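Local coordinates for putative non-ribosomal peptide synthetase (Actinomadura parvosata subsp. kistnae, PDB 6M7L), which probably acts as a catalytically inactive condensation-type (X) domain of a non-ribosomal peptide synthetase, recruiting cytochrome P450 enzymes to the growing peptide, at residues T25-R30 / S316-L321; P111-D116 / H133-T138; D256-L261 / G270-A275. All blocks are in the same frame, centred on the assembly; numbering follows the deposited sequence.

Interaction 1 of 3, residues T25-R30 / S316-L321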
loop_
_atom_site.group_PDB
_atom_site.type_symbol
_atom_site.label_atom_id
_atom_site.label_comp_id
_atom_site.label_asym_id
_atom_site.label_seq_id
_atom_site.Cartn_x
_atom_site.Cartn_y
_atom_site.Cartn_z
ATOM N N THR A 25 -7.660 -27.143 -7.374
ATOM C CA THR A 25 -7.338 -27.241 -5.961
ATOM C C THR A 25 -8.576 -27.627 -5.160
ATOM O O THR A 25 -9.702 -27.633 -5.664
ATOM C CB THR A 25 -6.761 -25.920 -5.448
ATOM O OG1 THR A 25 -7.764 -24.898 -5.506
ATOM C CG2 THR A 25 -5.566 -25.500 -6.289
ATOM N N ALA A 26 -8.346 -27.963 -3.890
ATOM C CA ALA A 26 -9.452 -28.307 -3.003
ATOM C C ALA A 26 -10.439 -27.153 -2.885
ATOM O O ALA A 26 -11.659 -27.361 -2.933
ATOM C CB ALA A 26 -8.917 -28.700 -1.624
ATOM N N ARG A 27 -9.932 -25.927 -2.741
ATOM C CA ARG A 27 -10.815 -24.768 -2.690
ATOM C C ARG A 27 -11.537 -24.569 -4.014
ATOM O O ARG A 27 -12.745 -24.308 -4.033
ATOM C CB ARG A 27 -10.027 -23.515 -2.316
ATOM C CG ARG A 27 -10.831 -22.244 -2.487
ATOM C CD ARG A 27 -10.308 -21.115 -1.629
ATOM N NE ARG A 27 -11.348 -20.118 -1.415
ATOM C CZ ARG A 27 -12.245 -20.183 -0.438
ATOM N NH1 ARG A 27 -13.168 -19.238 -0.314
ATOM N NH2 ARG A 27 -12.217 -21.197 0.417
ATOM N N GLN A 28 -10.816 -24.685 -5.132
ATOM C CA GLN A 28 -11.461 -24.587 -6.437
ATOM C C GLN A 28 -12.524 -25.663 -6.608
ATOM O O GLN A 28 -13.595 -25.407 -7.174
ATOM C CB GLN A 28 -10.420 -24.697 -7.548
ATOM C CG GLN A 28 -9.544 -23.481 -7.705
ATOM C CD GLN A 28 -8.577 -23.628 -8.855
ATOM O OE1 GLN A 28 -7.900 -24.649 -8.982
ATOM N NE2 GLN A 28 -8.513 -22.612 -9.709
ATOM N N ARG A 29 -12.238 -26.877 -6.133
ATOM C CA ARG A 29 -13.213 -27.960 -6.204
ATOM C C ARG A 29 -14.507 -27.574 -5.499
ATOM O O ARG A 29 -15.603 -27.736 -6.050
ATOM C CB ARG A 29 -12.615 -29.231 -5.598
ATOM C CG ARG A 29 -13.595 -30.374 -5.412
ATOM C CD ARG A 29 -14.115 -30.901 -6.735
ATOM N NE ARG A 29 -15.079 -31.976 -6.525
ATOM C CZ ARG A 29 -15.778 -32.561 -7.492
ATOM N NH1 ARG A 29 -15.629 -32.179 -8.754
ATOM N NH2 ARG A 29 -16.632 -33.530 -7.192
ATOM N N ARG A 30 -14.399 -27.039 -4.281
ATOM C CA ARG A 30 -15.599 -26.647 -3.551
ATOM C C ARG A 30 -16.274 -25.446 -4.202
ATOM O O ARG A 30 -17.506 -25.396 -4.297
ATOM C CB ARG A 30 -15.255 -26.349 -2.094
ATOM C CG ARG A 30 -16.477 -26.164 -1.216
ATOM C CD ARG A 30 -16.116 -26.100 0.256
ATOM N NE ARG A 30 -17.305 -25.918 1.079
ATOM C CZ ARG A 30 -17.860 -24.739 1.335
ATOM N NH1 ARG A 30 -17.327 -23.632 0.838
ATOM N NH2 ARG A 30 -18.946 -24.665 2.091
ATOM N N SER A 316 -7.148 -18.085 -0.219
ATOM C CA SER A 316 -7.765 -18.056 1.100
ATOM C C SER A 316 -7.630 -19.410 1.779
ATOM O O SER A 316 -7.993 -20.444 1.212
ATOM C CB SER A 316 -9.245 -17.674 0.989
ATOM O OG SER A 316 -9.407 -16.328 0.578
ATOM N N ARG A 317 -7.088 -19.399 2.990
ATOM C CA ARG A 317 -7.034 -20.576 3.842
ATOM C C ARG A 317 -7.943 -20.349 5.039
ATOM O O ARG A 317 -7.907 -19.279 5.657
ATOM C CB ARG A 317 -5.607 -20.865 4.307
ATOM C CG ARG A 317 -4.665 -21.323 3.207
ATOM C CD ARG A 317 -3.232 -21.308 3.706
ATOM N NE ARG A 317 -2.838 -19.967 4.125
ATOM C CZ ARG A 317 -1.854 -19.707 4.979
ATOM N NH1 ARG A 317 -1.161 -20.700 5.519
ATOM N NH2 ARG A 317 -1.569 -18.453 5.300
ATOM N N TRP A 318 -8.764 -21.342 5.354
ATOM C CA TRP A 318 -9.662 -21.282 6.494
ATOM C C TRP A 318 -9.182 -22.243 7.571
ATOM O O TRP A 318 -8.679 -23.330 7.269
ATOM C CB TRP A 318 -11.098 -21.609 6.080
ATOM C CG TRP A 318 -11.763 -20.472 5.366
ATOM C CD1 TRP A 318 -11.770 -20.237 4.023
ATOM C CD2 TRP A 318 -12.503 -19.400 5.964
ATOM N NE1 TRP A 318 -12.475 -19.091 3.745
ATOM C CE2 TRP A 318 -12.936 -18.559 4.921
ATOM C CE3 TRP A 318 -12.845 -19.075 7.280
ATOM C CZ2 TRP A 318 -13.695 -17.413 5.153
ATOM C CZ3 TRP A 318 -13.600 -17.935 7.509
ATOM C CH2 TRP A 318 -14.014 -17.119 6.450
ATOM N N LEU A 319 -9.332 -21.834 8.828
ATOM C CA LEU A 319 -8.804 -22.583 9.960
ATOM C C LEU A 319 -9.892 -22.732 11.011
ATOM O O LEU A 319 -10.369 -21.734 11.560
ATOM C CB LEU A 319 -7.577 -21.883 10.550
ATOM C CG LEU A 319 -6.557 -22.778 11.250
ATOM C CD1 LEU A 319 -5.990 -23.784 10.260
ATOM C CD2 LEU A 319 -5.448 -21.941 11.872
ATOM N N ALA A 320 -10.283 -23.973 11.289
ATOM C CA ALA A 320 -11.207 -24.247 12.378
ATOM C C ALA A 320 -10.474 -24.159 13.710
ATOM O O ALA A 320 -9.314 -24.569 13.823
ATOM C CB ALA A 320 -11.839 -25.630 12.214
ATOM N N LEU A 321 -11.152 -23.619 14.721
ATOM C CA LEU A 321 -10.572 -23.426 16.051
ATOM C C LEU A 321 -11.507 -24.006 17.105
ATOM O O LEU A 321 -12.072 -23.272 17.925
ATOM C CB LEU A 321 -10.301 -21.944 16.314
ATOM C CG LEU A 321 -9.511 -21.197 15.235
ATOM C CD1 LEU A 321 -9.405 -19.719 15.567
ATOM C CD2 LEU A 321 -8.133 -21.813 15.053
#
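The guanidinium of Arg27 carries Ser316 CB over one face, displaced toward the rim, with Arg27 NE 4.0 Å from that carbon. Its NH2 comes up to the edge of the Trp318 indole, near the ring plane, 3.8 Å from Trp318 CD1. The two planes are 32° apart, and with NH2 beside the indole edge the groups do not stack. The contact spans the cleft of the V-shaped condensation-domain fold: helix 26-34 at the start of the amino-terminal half reaches strand 317-324 of the other half, which pairs with strand 292-299. The reach is made by one long side chain. Arg27 CG lies anti to the backbone N (chi1 170°) and the chain runs on extended to NE, which brings CD to the residue just before the strand, 3.7 Å from Ser316 O. The charge itself is met elsewhere, since Arg27 NH2 forms a salt bridge with Glu354, while Ser316 OG is hydrogen-bonded to Arg298 and the Trp318 ring meets that of Trp411. Across the contact the arginine therefore works through CD, the flat side of its head and the NH2 corner, and its paired charge probably helps fix the turn of that head against the indole. The helix bearing Arg27 starts with a capping box. Gln28 N gives a nearly straight bond (163°) to Thr25 OG1 at 3.1 Å, and in return Thr25 N reaches a lone pair of Gln28 OE1, in the carbonyl plane, at 3.0 Å.

Interaction 2 of 3, residues P111-D116 / H133-T138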
loop_
_atom_site.group_PDB
_atom_site.type_symbol
_atom_site.label_atom_id
_atom_site.label_comp_id
_atom_site.label_asym_id
_atom_site.label_seq_id
_atom_site.Cartn_x
_atom_site.Cartn_y
_atom_site.Cartn_z
ATOM N N PRO A 111 -26.610 1.765 -7.306
ATOM C CA PRO A 111 -26.712 0.723 -6.268
ATOM C C PRO A 111 -27.321 -0.579 -6.762
ATOM O O PRO A 111 -26.769 -1.657 -6.503
ATOM C CB PRO A 111 -27.579 1.396 -5.199
ATOM C CG PRO A 111 -27.249 2.824 -5.317
ATOM C CD PRO A 111 -27.051 3.075 -6.788
ATOM N N GLY A 112 -28.442 -0.510 -7.480
ATOM C CA GLY A 112 -29.078 -1.730 -7.950
ATOM C C GLY A 112 -28.270 -2.439 -9.020
ATOM O O GLY A 112 -28.178 -3.669 -9.027
ATOM N N LEU A 113 -27.675 -1.674 -9.936
ATOM C CA LEU A 113 -26.887 -2.279 -11.004
ATOM C C LEU A 113 -25.665 -2.995 -10.448
ATOM O O LEU A 113 -25.359 -4.125 -10.846
ATOM C CB LEU A 113 -26.475 -1.211 -12.014
ATOM C CG LEU A 113 -27.613 -0.739 -12.915
ATOM C CD1 LEU A 113 -27.227 0.532 -13.644
ATOM C CD2 LEU A 113 -27.962 -1.836 -13.900
ATOM N N LEU A 114 -24.953 -2.354 -9.518
ATOM C CA LEU A 114 -23.759 -2.969 -8.948
ATOM C C LEU A 114 -24.096 -4.265 -8.225
ATOM O O LEU A 114 -23.386 -5.267 -8.368
ATOM C CB LEU A 114 -23.066 -1.990 -8.000
ATOM C CG LEU A 114 -22.382 -0.780 -8.635
ATOM C CD1 LEU A 114 -21.954 0.207 -7.561
ATOM C CD2 LEU A 114 -21.187 -1.219 -9.469
ATOM N N ALA A 115 -25.182 -4.268 -7.447
ATOM C CA ALA A 115 -25.575 -5.481 -6.736
ATOM C C ALA A 115 -25.973 -6.586 -7.706
ATOM O O ALA A 115 -25.561 -7.741 -7.542
ATOM C CB ALA A 115 -26.721 -5.176 -5.772
ATOM N N ASP A 116 -26.768 -6.250 -8.723
ATOM C CA ASP A 116 -27.199 -7.250 -9.692
ATOM C C ASP A 116 -26.014 -7.827 -10.455
ATOM O O ASP A 116 -25.870 -9.049 -10.569
ATOM C CB ASP A 116 -28.213 -6.644 -10.660
ATOM C CG ASP A 116 -28.461 -7.526 -11.863
ATOM O OD1 ASP A 116 -29.161 -8.549 -11.715
ATOM O OD2 ASP A 116 -27.947 -7.206 -12.956
ATOM N N HIS A 133 -18.091 -4.559 -15.759
ATOM C CA HIS A 133 -19.302 -3.826 -16.111
ATOM C C HIS A 133 -19.008 -2.338 -15.990
ATOM O O HIS A 133 -18.834 -1.825 -14.880
ATOM C CB HIS A 133 -20.470 -4.226 -15.213
ATOM C CG HIS A 133 -20.603 -5.705 -15.024
ATOM N ND1 HIS A 133 -21.475 -6.475 -15.764
ATOM C CD2 HIS A 133 -19.967 -6.556 -14.186
ATOM C CE1 HIS A 133 -21.373 -7.737 -15.385
ATOM N NE2 HIS A 133 -20.466 -7.812 -14.429
ATOM N N LEU A 134 -18.947 -1.651 -17.126
ATOM C CA LEU A 134 -18.707 -0.217 -17.149
ATOM C C LEU A 134 -20.039 0.519 -17.165
ATOM O O LEU A 134 -20.949 0.154 -17.917
ATOM C CB LEU A 134 -17.867 0.169 -18.367
ATOM C CG LEU A 134 -17.547 1.654 -18.533
ATOM C CD1 LEU A 134 -16.871 2.197 -17.284
ATOM C CD2 LEU A 134 -16.673 1.868 -19.758
ATOM N N PHE A 135 -20.153 1.554 -16.331
ATOM C CA PHE A 135 -21.386 2.325 -16.177
ATOM C C PHE A 135 -21.100 3.790 -16.477
ATOM O O PHE A 135 -20.714 4.554 -15.580
ATOM C CB PHE A 135 -21.965 2.151 -14.776
ATOM C CG PHE A 135 -22.309 0.729 -14.440
ATOM C CD1 PHE A 135 -23.520 0.184 -14.838
ATOM C CD2 PHE A 135 -21.422 -0.065 -13.731
ATOM C CE1 PHE A 135 -23.841 -1.129 -14.532
ATOM C CE2 PHE A 135 -21.738 -1.379 -13.423
ATOM C CZ PHE A 135 -22.949 -1.910 -13.825
ATOM N N PRO A 136 -21.269 4.221 -17.727
ATOM C CA PRO A 136 -21.045 5.636 -18.070
ATOM C C PRO A 136 -22.094 6.527 -17.422
ATOM O O PRO A 136 -23.298 6.328 -17.604
ATOM C CB PRO A 136 -21.157 5.652 -19.600
ATOM C CG PRO A 136 -20.944 4.231 -20.020
ATOM C CD PRO A 136 -21.518 3.397 -18.921
ATOM N N LEU A 137 -21.628 7.516 -16.661
ATOM C CA LEU A 137 -22.487 8.520 -16.049
ATOM C C LEU A 137 -22.462 9.833 -16.819
ATOM O O LEU A 137 -23.514 10.385 -17.150
ATOM C CB LEU A 137 -22.066 8.752 -14.594
ATOM C CG LEU A 137 -22.086 7.501 -13.715
ATOM C CD1 LEU A 137 -21.387 7.761 -12.390
ATOM C CD2 LEU A 137 -23.518 7.037 -13.492
ATOM N N THR A 138 -21.268 10.350 -17.094
ATOM C CA THR A 138 -21.044 11.459 -18.009
ATOM C C THR A 138 -19.874 11.091 -18.914
ATOM O O THR A 138 -19.323 9.990 -18.831
ATOM C CB THR A 138 -20.754 12.770 -17.265
ATOM O OG1 THR A 138 -19.448 12.711 -16.681
ATOM C CG2 THR A 138 -21.782 13.018 -16.169
#
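Phe135 points its ring from strand 130-136 into the neighbouring leucines Leu113 and Leu114 of helix 110-119, which touch different carbons of the ring. Leu113 meets the CD1-CE1 side: its CB comes to 3.6 Å from Phe135 CE1, and its CD1 reaches Phe135 CD1 at 3.9 Å. The approach is oblique. Leu114 touches the other side of the ring with a single methyl, CD2, 4.0 Å from Phe135 CE2, again obliquely. Its CB leaves the helix across the line to the strand, and the branch then turns its CD2 back toward the ring. On Phe135, CG sits beside the backbone N and anti to the carbonyl carbon (chi1 -60°), which swings the ring out from the strand to span both leucines. Leu110 and Arg117 of the same helix also touch the ring, as does Leu145 of strand 141-149, which packs on Leu114 too. Two residues earlier, His133 ND1 is hydrogen-bonded to Glu101, and the backbone of Leu134 is bonded to Glu101 and Cys103, tying strand 130-136 to its parallel partner 100-102. What Phe135 and the leucines supply is the helix-on-sheet packing of a beta-alpha-beta crossover, strand 100-102, helix 110-119 and strand 130-136, in the amino-terminal half of a condensation-domain fold.

Interaction 3 of 3, residues D256-L261 / G270-A275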
loop_
_atom_site.group_PDB
_atom_site.type_symbol
_atom_site.label_atom_id
_atom_site.label_comp_id
_atom_site.label_asym_id
_atom_site.label_seq_id
_atom_site.Cartn_x
_atom_site.Cartn_y
_atom_site.Cartn_z
ATOM N N ASP A 256 -11.210 1.146 27.610
ATOM C CA ASP A 256 -11.182 0.612 28.968
ATOM C C ASP A 256 -11.302 -0.907 28.966
ATOM O O ASP A 256 -10.397 -1.619 29.417
ATOM C CB ASP A 256 -12.309 1.237 29.795
ATOM C CG ASP A 256 -12.058 2.693 30.119
ATOM O OD1 ASP A 256 -10.960 3.196 29.794
ATOM O OD2 ASP A 256 -12.957 3.335 30.702
ATOM N N SER A 257 -12.423 -1.421 28.454
ATOM C CA SER A 257 -12.609 -2.865 28.388
ATOM C C SER A 257 -11.623 -3.511 27.425
ATOM O O SER A 257 -11.236 -4.670 27.620
ATOM C CB SER A 257 -14.046 -3.185 27.982
ATOM O OG SER A 257 -14.963 -2.473 28.794
ATOM N N HIS A 258 -11.209 -2.779 26.387
ATOM C CA HIS A 258 -10.198 -3.290 25.467
ATOM C C HIS A 258 -8.874 -3.524 26.186
ATOM O O HIS A 258 -8.205 -4.538 25.956
ATOM C CB HIS A 258 -10.026 -2.312 24.302
ATOM C CG HIS A 258 -9.028 -2.751 23.274
ATOM N ND1 HIS A 258 -8.477 -4.014 23.254
ATOM C CD2 HIS A 258 -8.484 -2.088 22.225
ATOM C CE1 HIS A 258 -7.635 -4.109 22.241
ATOM N NE2 HIS A 258 -7.622 -2.955 21.599
ATOM N N ALA A 259 -8.487 -2.599 27.068
ATOM C CA ALA A 259 -7.232 -2.752 27.798
ATOM C C ALA A 259 -7.269 -3.969 28.713
ATOM O O ALA A 259 -6.281 -4.706 28.817
ATOM C CB ALA A 259 -6.932 -1.487 28.599
ATOM N N ARG A 260 -8.403 -4.199 29.381
ATOM C CA ARG A 260 -8.499 -5.325 30.303
ATOM C C ARG A 260 -8.428 -6.662 29.574
ATOM O O ARG A 260 -7.892 -7.634 30.119
ATOM C CB ARG A 260 -9.785 -5.223 31.121
ATOM C CG ARG A 260 -9.729 -4.167 32.211
ATOM C CD ARG A 260 -10.963 -4.204 33.097
ATOM N NE ARG A 260 -12.148 -3.694 32.415
ATOM C CZ ARG A 260 -12.462 -2.405 32.329
ATOM N NH1 ARG A 260 -11.674 -1.491 32.881
ATOM N NH2 ARG A 260 -13.562 -2.028 31.691
ATOM N N LEU A 261 -8.957 -6.733 28.353
ATOM C CA LEU A 261 -8.837 -7.960 27.571
ATOM C C LEU A 261 -7.401 -8.171 27.108
ATOM O O LEU A 261 -6.855 -9.275 27.231
ATOM C CB LEU A 261 -9.792 -7.915 26.380
ATOM C CG LEU A 261 -11.273 -7.895 26.755
ATOM C CD1 LEU A 261 -12.121 -7.602 25.537
ATOM C CD2 LEU A 261 -11.675 -9.217 27.388
ATOM N N GLY A 270 -1.488 -15.068 25.340
ATOM C CA GLY A 270 -2.309 -15.029 24.155
ATOM C C GLY A 270 -2.342 -13.643 23.534
ATOM O O GLY A 270 -1.721 -12.695 24.022
ATOM N N THR A 271 -3.087 -13.548 22.440
ATOM C CA THR A 271 -3.260 -12.310 21.699
ATOM C C THR A 271 -4.654 -11.749 21.943
ATOM O O THR A 271 -5.497 -12.373 22.593
ATOM C CB THR A 271 -3.035 -12.543 20.201
ATOM O OG1 THR A 271 -4.029 -13.448 19.705
ATOM C CG2 THR A 271 -1.656 -13.138 19.961
ATOM N N MET A 272 -4.889 -10.545 21.417
ATOM C CA MET A 272 -6.238 -9.989 21.457
ATOM C C MET A 272 -7.224 -10.881 20.717
ATOM O O MET A 272 -8.387 -10.989 21.122
ATOM C CB MET A 272 -6.249 -8.578 20.872
ATOM C CG MET A 272 -6.150 -7.485 21.918
ATOM S SD MET A 272 -7.441 -7.640 23.171
ATOM C CE MET A 272 -8.915 -7.464 22.170
ATOM N N PHE A 273 -6.777 -11.527 19.637
ATOM C CA PHE A 273 -7.609 -12.523 18.970
ATOM C C PHE A 273 -8.047 -13.605 19.946
ATOM O O PHE A 273 -9.218 -14.001 19.961
ATOM C CB PHE A 273 -6.852 -13.136 17.790
ATOM C CG PHE A 273 -7.667 -14.105 16.975
ATOM C CD1 PHE A 273 -7.675 -15.458 17.279
ATOM C CD2 PHE A 273 -8.418 -13.663 15.897
ATOM C CE1 PHE A 273 -8.424 -16.350 16.528
ATOM C CE2 PHE A 273 -9.166 -14.549 15.142
ATOM C CZ PHE A 273 -9.169 -15.894 15.458
ATOM N N THR A 274 -7.120 -14.087 20.779
ATOM C CA THR A 274 -7.465 -15.108 21.761
ATOM C C THR A 274 -8.483 -14.586 22.768
ATOM O O THR A 274 -9.361 -15.330 23.216
ATOM C CB THR A 274 -6.202 -15.593 22.476
ATOM O OG1 THR A 274 -5.201 -15.929 21.507
ATOM C CG2 THR A 274 -6.505 -16.821 23.321
ATOM N N ALA A 275 -8.385 -13.304 23.129
ATOM C CA ALA A 275 -9.329 -12.736 24.087
ATOM C C ALA A 275 -10.735 -12.654 23.502
ATOM O O ALA A 275 -11.714 -12.996 24.176
ATOM C CB ALA A 275 -8.853 -11.356 24.536
#
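Met272 brings its thioether against the rim of the His258 imidazole, a sulfur-aromatic contact in which SD lies 4.6 Å from the His258 ring centroid and 85° off the ring normal. Met272 CG also lies at the edge, in the ring plane, whereas Met272 CE comes obliquely to 3.6 Å from His258 CE1. Bends at chi2 (-55°) and chi3 (-61°) fold the thioether back so that sulfur and methyl both reach the ring. Apolar packing follows on the side of Leu261, whose CB is 4.0 Å from Met272 SD and 4.0 Å from Ala275 CB. The small alanine lets helices 255-267 and 272-288, joined by a short turn, come close; the CA atoms of Leu261 and Ala275 are 5.9 Å apart. Polar bonds lie beside the interface. Thr271, the N-cap of the second helix, shares a hydrogen bond between its OG1 and Thr274 OG1 at 3.3 Å. At the neighbouring ring nitrogen, His258 NE2 makes weak hydrogen bonds to Asp416 and His417, which may help hold the ring's rotation. With an alanine at Met272, the space between His258 and Leu261 would probably be left as a gap and the imidazole edge would lose its sulfur and methyl cover. Leu378 and Leu427 of the sheet also pack on the methionine. The contact across the two helices is thus mainly van der Waals in kind, with the polarisable sulfur against the imidazole; the nearby Asp416 might polarise the ring.

In the fold
Along the chain, interaction 1 opens with 25-30, interactions 2 and 3 follow in that order, and 316-321 closes it. Interaction 2 belongs to the five-stranded sheet of the amino-terminal half and interaction 3 to the helices packed on the four-stranded sheet of the other half; their centres are 42 Å apart. Interaction 1 lies off the line joining them, 31 Å from interaction 2 and 28 Å from interaction 3, both centre to centre. It touches interaction 3 through Leu321 CD1 and Phe273 CE1, 3.6 Å apart, but stays about 18 Å from interaction 2 at the nearest atoms. Two contacts thus lie within separate halves, while interaction 1 bridges the two.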